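Local coordinates for archaeal flagellar ATP-binding protein FlaH (Methanocaldococcus jannaschii DSM 2661, PDB 4WIA) that probably binds ATP and magnesium as a KaiC-like P-loop ATPase component of the archaellum, the archaeal motility filament, at residues A[72-76]-A[77-81]; A[188-192]-A[193-197]. One frame throughout, in Å; residues are numbered along the deposited sequence.

In the fold
Both interactions are local and lie in one KaiC-like P-loop domain, in series along the chain. Interaction 1 (72-76 with 77-81) ends helix 67-76 and leads to helix 82-87; interaction 2 (188-192 with 193-197) is the tip of the hairpin made by strands 182-191 and 194-204 of the large mixed sheet. Their centres are 24 Å apart and their nearest atoms about 10 Å. What they share is the neighbourhood of the probable nucleotide site: the side chain of Gln73 comes within about 4 Å of that of Val42, and the hairpin carries Lys196 and places the side chain of Leu188 about 4 Å from that of Thr38; Val42, Lys196 and Thr38 probably bind ATP, as in related proteins.

Interaction 1 (A[72-76]-A[77-81]). With SO4 (sulfate ion), chain G.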
ATOM      1  N   LYS A  72      -9.086 -19.580   9.224  1.00 53.52           N
ATOM      2  CA  LYS A  72      -9.353 -20.452   8.117  1.00 55.67           C
ATOM      3  C   LYS A  72     -10.300 -19.795   7.124  1.00 55.11           C
ATOM      4  O   LYS A  72     -10.105 -19.945   5.926  1.00 54.89           O
ATOM      5  CB  LYS A  72      -9.973 -21.787   8.531  1.00 58.14           C
ATOM      6  CG  LYS A  72      -9.229 -22.445   9.650  1.00 60.54           C
ATOM      7  CD  LYS A  72      -9.313 -23.926   9.570  1.00 64.46           C
ATOM      8  CE  LYS A  72     -10.361 -24.578  10.427  1.00 65.59           C
ATOM      9  NZ  LYS A  72      -9.884 -25.957  10.728  1.00 69.91           N
ATOM     10  N   GLN A  73     -11.355 -19.162   7.632  1.00 49.67           N
ATOM     11  CA  GLN A  73     -12.350 -18.565   6.782  1.00 51.08           C
ATOM     12  C   GLN A  73     -11.725 -17.422   5.956  1.00 49.09           C
ATOM     13  O   GLN A  73     -11.890 -17.382   4.739  1.00 48.55           O
ATOM     14  CB  GLN A  73     -13.494 -18.024   7.601  1.00 48.59           C
ATOM     15  CG  GLN A  73     -14.284 -16.950   6.890  1.00 49.03           C
ATOM     16  CD  GLN A  73     -15.163 -17.492   5.795  1.00 51.52           C
ATOM     17  OE1 GLN A  73     -15.172 -18.684   5.546  1.00 57.96           O
ATOM     18  NE2 GLN A  73     -15.933 -16.629   5.146  1.00 51.53           N
HETATM   19  N   MSE A  74     -10.908 -16.593   6.609  1.00 46.72           N
HETATM   20  CA  MSE A  74     -10.149 -15.567   5.905  1.00 45.38           C
HETATM   21  C   MSE A  74      -9.180 -16.195   4.910  1.00 46.62           C
HETATM   22  O   MSE A  74      -9.082 -15.782   3.761  1.00 52.98           O
HETATM   23  CB  MSE A  74      -9.403 -14.638   6.842  1.00 40.99           C
HETATM   24  CG  MSE A  74     -10.396 -13.929   7.690  1.00 40.33           C
HETATM   25 SE   MSE A  74     -11.439 -12.578   6.727  1.00 43.41          SE
HETATM   26  CE  MSE A  74     -10.177 -11.082   6.835  1.00 34.84           C
ATOM     27  N   ASN A  75      -8.480 -17.231   5.289  1.00 47.16           N
ATOM     28  CA  ASN A  75      -7.565 -17.856   4.362  1.00 49.18           C
ATOM     29  C   ASN A  75      -8.295 -18.451   3.142  1.00 51.01           C
ATOM     30  O   ASN A  75      -7.778 -18.436   2.014  1.00 50.78           O
ATOM     31  CB  ASN A  75      -6.781 -18.959   5.075  1.00 52.08           C
ATOM     32  CG  ASN A  75      -5.831 -19.638   4.148  1.00 55.41           C
ATOM     33  OD1 ASN A  75      -6.056 -20.766   3.742  1.00 62.10           O
ATOM     34  ND2 ASN A  75      -4.758 -18.972   3.828  1.00 53.46           N
ATOM     35  N   SER A  76      -9.503 -18.963   3.378  1.00 51.46           N
ATOM     36  CA  SER A  76     -10.271 -19.637   2.340  1.00 52.50           C
ATOM     37  C   SER A  76     -10.681 -18.626   1.259  1.00 52.00           C
ATOM     38  O   SER A  76     -10.791 -18.985   0.121  1.00 51.69           O
ATOM     39  CB  SER A  76     -11.530 -20.285   2.895  1.00 53.27           C
ATOM     40  OG  SER A  76     -12.484 -19.290   3.284  1.00 52.41           O
ATOM     41  N   LEU A  77     -10.863 -17.379   1.656  1.00 50.51           N
ATOM     42  CA  LEU A  77     -11.140 -16.286   0.745  1.00 51.39           C
ATOM     43  C   LEU A  77      -9.887 -15.581   0.213  1.00 51.84           C
ATOM     44  O   LEU A  77      -9.975 -14.612  -0.579  1.00 52.20           O
ATOM     45  CB  LEU A  77     -12.000 -15.245   1.468  1.00 48.97           C
ATOM     46  CG  LEU A  77     -13.315 -15.836   1.967  1.00 52.67           C
ATOM     47  CD1 LEU A  77     -14.111 -14.821   2.736  1.00 54.35           C
ATOM     48  CD2 LEU A  77     -14.174 -16.407   0.863  1.00 58.80           C
ATOM     49  N   ASN A  78      -8.714 -16.056   0.599  1.00 51.87           N
ATOM     50  CA  ASN A  78      -7.525 -15.354   0.227  1.00 53.50           C
ATOM     51  C   ASN A  78      -7.507 -13.933   0.716  1.00 51.28           C
ATOM     52  O   ASN A  78      -7.014 -13.033   0.050  1.00 46.85           O
ATOM     53  CB  ASN A  78      -7.390 -15.368  -1.290  1.00 57.90           C
ATOM     54  CG  ASN A  78      -5.980 -15.631  -1.696  1.00 66.78           C
ATOM     55  OD1 ASN A  78      -5.558 -16.817  -1.947  1.00 70.03           O
ATOM     56  ND2 ASN A  78      -5.180 -14.596  -1.572  1.00 65.17           N
ATOM     57  N   TYR A  79      -8.020 -13.748   1.931  1.00 50.27           N
ATOM     58  CA  TYR A  79      -7.905 -12.514   2.635  1.00 46.06           C
ATOM     59  C   TYR A  79      -7.093 -12.812   3.869  1.00 49.64           C
ATOM     60  O   TYR A  79      -7.514 -12.435   4.977  1.00 50.73           O
ATOM     61  CB  TYR A  79      -9.278 -12.015   3.136  1.00 45.18           C
ATOM     62  CG  TYR A  79     -10.275 -11.572   2.118  1.00 45.62           C
ATOM     63  CD1 TYR A  79      -9.877 -11.051   0.882  1.00 47.31           C
ATOM     64  CD2 TYR A  79     -11.635 -11.707   2.363  1.00 44.91           C
ATOM     65  CE1 TYR A  79     -10.795 -10.621  -0.041  1.00 44.73           C
ATOM     66  CE2 TYR A  79     -12.573 -11.328   1.411  1.00 44.00           C
ATOM     67  CZ  TYR A  79     -12.138 -10.776   0.219  1.00 43.76           C
ATOM     68  OH  TYR A  79     -13.053 -10.410  -0.742  1.00 43.70           O
ATOM     69  N   SER A  80      -5.932 -13.422   3.741  1.00 50.57           N
ATOM     70  CA  SER A  80      -5.285 -13.914   4.925  1.00 53.95           C
ATOM     71  C   SER A  80      -4.752 -12.756   5.828  1.00 54.31           C
ATOM     72  O   SER A  80      -4.256 -11.737   5.371  1.00 49.23           O
ATOM     73  CB  SER A  80      -4.248 -14.993   4.582  1.00 60.84           C
ATOM     74  OG  SER A  80      -3.023 -14.391   4.209  1.00 62.25           O
ATOM     75  N   ILE A  81      -4.962 -12.899   7.143  1.00 54.66           N
ATOM     76  CA  ILE A  81      -4.699 -11.793   8.082  1.00 46.57           C
ATOM     77  C   ILE A  81      -3.817 -12.182   9.273  1.00 52.15           C
ATOM     78  O   ILE A  81      -3.886 -11.570  10.337  1.00 53.46           O
ATOM     79  CB  ILE A  81      -5.998 -11.193   8.553  1.00 43.16           C
ATOM     80  CG1 ILE A  81      -7.095 -12.237   8.891  1.00 41.90           C
ATOM     81  CG2 ILE A  81      -6.531 -10.238   7.461  1.00 40.66           C
ATOM     82  CD1 ILE A  81      -6.798 -13.245   9.976  1.00 45.75           C
TER
HETATM   83  S   SO4 G 304      -0.160 -13.555   6.114  1.00 79.19           S
HETATM   84  O1  SO4 G 304      -1.557 -13.911   6.119  1.00 58.33           O
HETATM   85  O2  SO4 G 304       0.174 -13.025   4.824  1.00 73.65           O
HETATM   86  O3  SO4 G 304       0.639 -14.724   6.413  1.00 70.27           O
HETATM   87  O4  SO4 G 304       0.204 -12.461   6.968  1.00 76.23           O
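Tyr79 N donates to Met74 O at 2.9 Å, with an N-H...O angle of 160°, where helix 67-76 stops; Leu77 N adds a weak bond to the same oxygen. Leu77 N also bonds to Gln73 O, four residues back, and Asn78 N reaches Asn75 O at 2.9 Å from above the carbonyl plane. This is a Schellman motif: Asn78 adopts positive phi (58°), a conformation asparagine tolerates better than most residues, and two bonds, Tyr79 N to Met74 O and Asn78 N to Asn75 O, run back into the last helical turn.

Apolar contacts join Met74 to the residues after the helix. Met74, a selenomethionine, bends at chi2 and chi3, which brings its CE 3.8 Å from Ile81 CG2 and 3.9 Å from Tyr79 CB, while SE lies at the edge of the tyrosine ring. A long, flexible side chain suits this bridge from helix to loop. Leu77 sets a methyl beside an amide, CD1 3.5 Å from NE2 of Gln73, which is hydrogen-bonded to Gln45 on helix 40-53; Tyr79 meets the ring of Tyr49 on that helix and bonds through OH to Ile225 N.

At the exposed Ser80, OG bonds to O1 of a sulfate, probably from the crystallisation liquor, at 2.5 Å, so short that its exact length is doubtful; the backbone N of Lys83 also binds this ion. Ile81 occupies the N-cap position of the next helix.

Interaction 2 (A[188-192]-A[193-197]); sequences LFTFG and GDLKN
Phe189 lays the CE1 corner of its ring against Lys196, 3.7 Å from CB, while Asn197 O lies in the ring plane at its edge. The ring reaches its neighbour because CG is placed between the backbone N and carbonyl carbon (chi1 75°). Farther out, the lysine's methylene chain passes the ring and leads NZ to a salt bridge with Glu228; a lysine can thus be apolar along its length and charged at its end. Lys196 probably also binds ATP, as in related proteins.

Behind this face, Leu188 CD2 packs 3.6 Å from both Leu195 CD2 and Asn197 ND2. The strands are joined by reciprocal bonds, Phe189 N to Lys196 O (3.0 Å) and Lys196 N to Phe189 O (2.7 Å), followed by the Phe191-Asp194 pair. A type I' turn closes the antiparallel hairpin, its two central positions filled by Gly192 and Gly193, since both need positive phi. There Thr190 CG2 presses tightly on Gly193 CA, at 3.4 Å.

Toward the base of the hairpin, Asn197 ND2 bonds to Thr38 O within the probable P-loop, and strand 214-220 flanks strand 194-204, with Val216 against Phe189 and Lys196 and Phe217 against Asn197.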
ATOM      1  N   LEU A 188     -30.227 -13.476  -1.257  1.00 66.62           N
ATOM      2  CA  LEU A 188     -29.818 -14.409  -2.256  1.00 67.45           C
ATOM      3  C   LEU A 188     -30.844 -14.368  -3.360  1.00 68.51           C
ATOM      4  O   LEU A 188     -32.012 -14.120  -3.114  1.00 69.26           O
ATOM      5  CB  LEU A 188     -29.784 -15.825  -1.705  1.00 70.63           C
ATOM      6  CG  LEU A 188     -28.671 -16.165  -0.729  1.00 70.42           C
ATOM      7  CD1 LEU A 188     -28.848 -17.631  -0.324  1.00 71.94           C
ATOM      8  CD2 LEU A 188     -27.280 -15.935  -1.295  1.00 69.59           C
ATOM      9  N   PHE A 189     -30.397 -14.585  -4.588  1.00 67.20           N
ATOM     10  CA  PHE A 189     -31.310 -14.742  -5.708  1.00 69.70           C
ATOM     11  C   PHE A 189     -30.598 -15.576  -6.748  1.00 69.61           C
ATOM     12  O   PHE A 189     -29.366 -15.696  -6.731  1.00 65.87           O
ATOM     13  CB  PHE A 189     -31.736 -13.384  -6.274  1.00 68.77           C
ATOM     14  CG  PHE A 189     -30.654 -12.700  -7.101  1.00 66.19           C
ATOM     15  CD1 PHE A 189     -29.516 -12.184  -6.509  1.00 61.95           C
ATOM     16  CD2 PHE A 189     -30.792 -12.594  -8.468  1.00 68.41           C
ATOM     17  CE1 PHE A 189     -28.547 -11.556  -7.254  1.00 60.63           C
ATOM     18  CE2 PHE A 189     -29.819 -11.982  -9.228  1.00 66.53           C
ATOM     19  CZ  PHE A 189     -28.697 -11.461  -8.625  1.00 62.60           C
ATOM     20  N   THR A 190     -31.387 -16.120  -7.651  1.00 72.81           N
ATOM     21  CA  THR A 190     -30.875 -17.016  -8.639  1.00 76.91           C
ATOM     22  C   THR A 190     -31.214 -16.521 -10.027  1.00 79.89           C
ATOM     23  O   THR A 190     -32.370 -16.283 -10.347  1.00 80.73           O
ATOM     24  CB  THR A 190     -31.455 -18.434  -8.464  1.00 80.45           C
ATOM     25  OG1 THR A 190     -30.976 -18.986  -7.231  1.00 79.78           O
ATOM     26  CG2 THR A 190     -31.028 -19.350  -9.601  1.00 84.05           C
ATOM     27  N   PHE A 191     -30.195 -16.393 -10.858  1.00 82.15           N
ATOM     28  CA  PHE A 191     -30.417 -16.078 -12.256  1.00 88.24           C
ATOM     29  C   PHE A 191     -29.603 -17.041 -13.128  1.00 90.08           C
ATOM     30  O   PHE A 191     -28.404 -17.262 -12.931  1.00 87.81           O
ATOM     31  CB  PHE A 191     -30.101 -14.591 -12.519  1.00 87.42           C
ATOM     32  CG  PHE A 191     -30.697 -14.054 -13.779  1.00 92.45           C
ATOM     33  CD1 PHE A 191     -32.024 -13.616 -13.821  1.00 96.55           C
ATOM     34  CD2 PHE A 191     -29.937 -13.974 -14.936  1.00 95.98           C
ATOM     35  CE1 PHE A 191     -32.591 -13.146 -15.004  1.00100.23           C
ATOM     36  CE2 PHE A 191     -30.498 -13.493 -16.122  1.00100.48           C
ATOM     37  CZ  PHE A 191     -31.828 -13.085 -16.156  1.00101.82           C
ATOM     38  N   GLY A 192     -30.282 -17.632 -14.088  1.00 97.53           N
ATOM     39  CA  GLY A 192     -29.682 -18.674 -14.901  1.00103.70           C
ATOM     40  C   GLY A 192     -29.345 -19.886 -14.062  1.00105.35           C
ATOM     41  O   GLY A 192     -28.354 -20.555 -14.344  1.00108.52           O
ATOM     42  N   GLY A 193     -30.158 -20.176 -13.038  1.00103.19           N
ATOM     43  CA  GLY A 193     -29.909 -21.306 -12.172  1.00101.86           C
ATOM     44  C   GLY A 193     -28.663 -21.170 -11.327  1.00 98.30           C
ATOM     45  O   GLY A 193     -28.268 -22.135 -10.690  1.00102.82           O
ATOM     46  N   ASP A 194     -28.071 -19.995 -11.303  1.00 93.15           N
ATOM     47  CA  ASP A 194     -26.936 -19.739 -10.451  1.00 89.33           C
ATOM     48  C   ASP A 194     -27.402 -18.882  -9.272  1.00 87.65           C
ATOM     49  O   ASP A 194     -28.229 -17.994  -9.415  1.00 86.75           O
ATOM     50  CB  ASP A 194     -25.847 -19.004 -11.213  1.00 90.01           C
ATOM     51  CG  ASP A 194     -25.198 -19.846 -12.280  1.00 95.81           C
ATOM     52  OD1 ASP A 194     -25.773 -20.870 -12.674  1.00102.01           O
ATOM     53  OD2 ASP A 194     -24.104 -19.474 -12.738  1.00 95.99           O
ATOM     54  N   LEU A 195     -26.889 -19.185  -8.095  1.00 83.49           N
ATOM     55  CA  LEU A 195     -27.262 -18.489  -6.894  1.00 79.21           C
ATOM     56  C   LEU A 195     -26.243 -17.387  -6.615  1.00 74.74           C
ATOM     57  O   LEU A 195     -25.057 -17.603  -6.733  1.00 73.17           O
ATOM     58  CB  LEU A 195     -27.386 -19.529  -5.791  1.00 81.37           C
ATOM     59  CG  LEU A 195     -27.924 -19.191  -4.399  1.00 81.06           C
ATOM     60  CD1 LEU A 195     -28.565 -20.377  -3.663  1.00 85.56           C
ATOM     61  CD2 LEU A 195     -26.772 -18.625  -3.599  1.00 79.30           C
ATOM     62  N   LYS A 196     -26.711 -16.178  -6.298  1.00 73.78           N
ATOM     63  CA  LYS A 196     -25.836 -15.011  -6.151  1.00 69.52           C
ATOM     64  C   LYS A 196     -26.284 -14.221  -4.976  1.00 66.84           C
ATOM     65  O   LYS A 196     -27.416 -14.379  -4.537  1.00 67.56           O
ATOM     66  CB  LYS A 196     -25.925 -14.108  -7.384  1.00 73.43           C
ATOM     67  CG  LYS A 196     -25.346 -14.766  -8.648  1.00 78.60           C
ATOM     68  CD  LYS A 196     -25.213 -13.776  -9.812  1.00 80.48           C
ATOM     69  CE  LYS A 196     -26.312 -13.992 -10.811  1.00 85.15           C
ATOM     70  NZ  LYS A 196     -26.365 -12.922 -11.844  1.00 88.96           N
ATOM     71  N   ASN A 197     -25.411 -13.349  -4.489  1.00 63.18           N
ATOM     72  CA  ASN A 197     -25.766 -12.417  -3.460  1.00 62.13           C
ATOM     73  C   ASN A 197     -26.066 -11.064  -4.037  1.00 64.59           C
ATOM     74  O   ASN A 197     -25.472 -10.670  -5.036  1.00 67.40           O
ATOM     75  CB  ASN A 197     -24.624 -12.274  -2.514  1.00 60.61           C
ATOM     76  CG  ASN A 197     -24.163 -13.608  -1.999  1.00 61.40           C
ATOM     77  OD1 ASN A 197     -23.576 -14.387  -2.743  1.00 63.67           O
ATOM     78  ND2 ASN A 197     -24.405 -13.875  -0.724  1.00 60.47           N
TER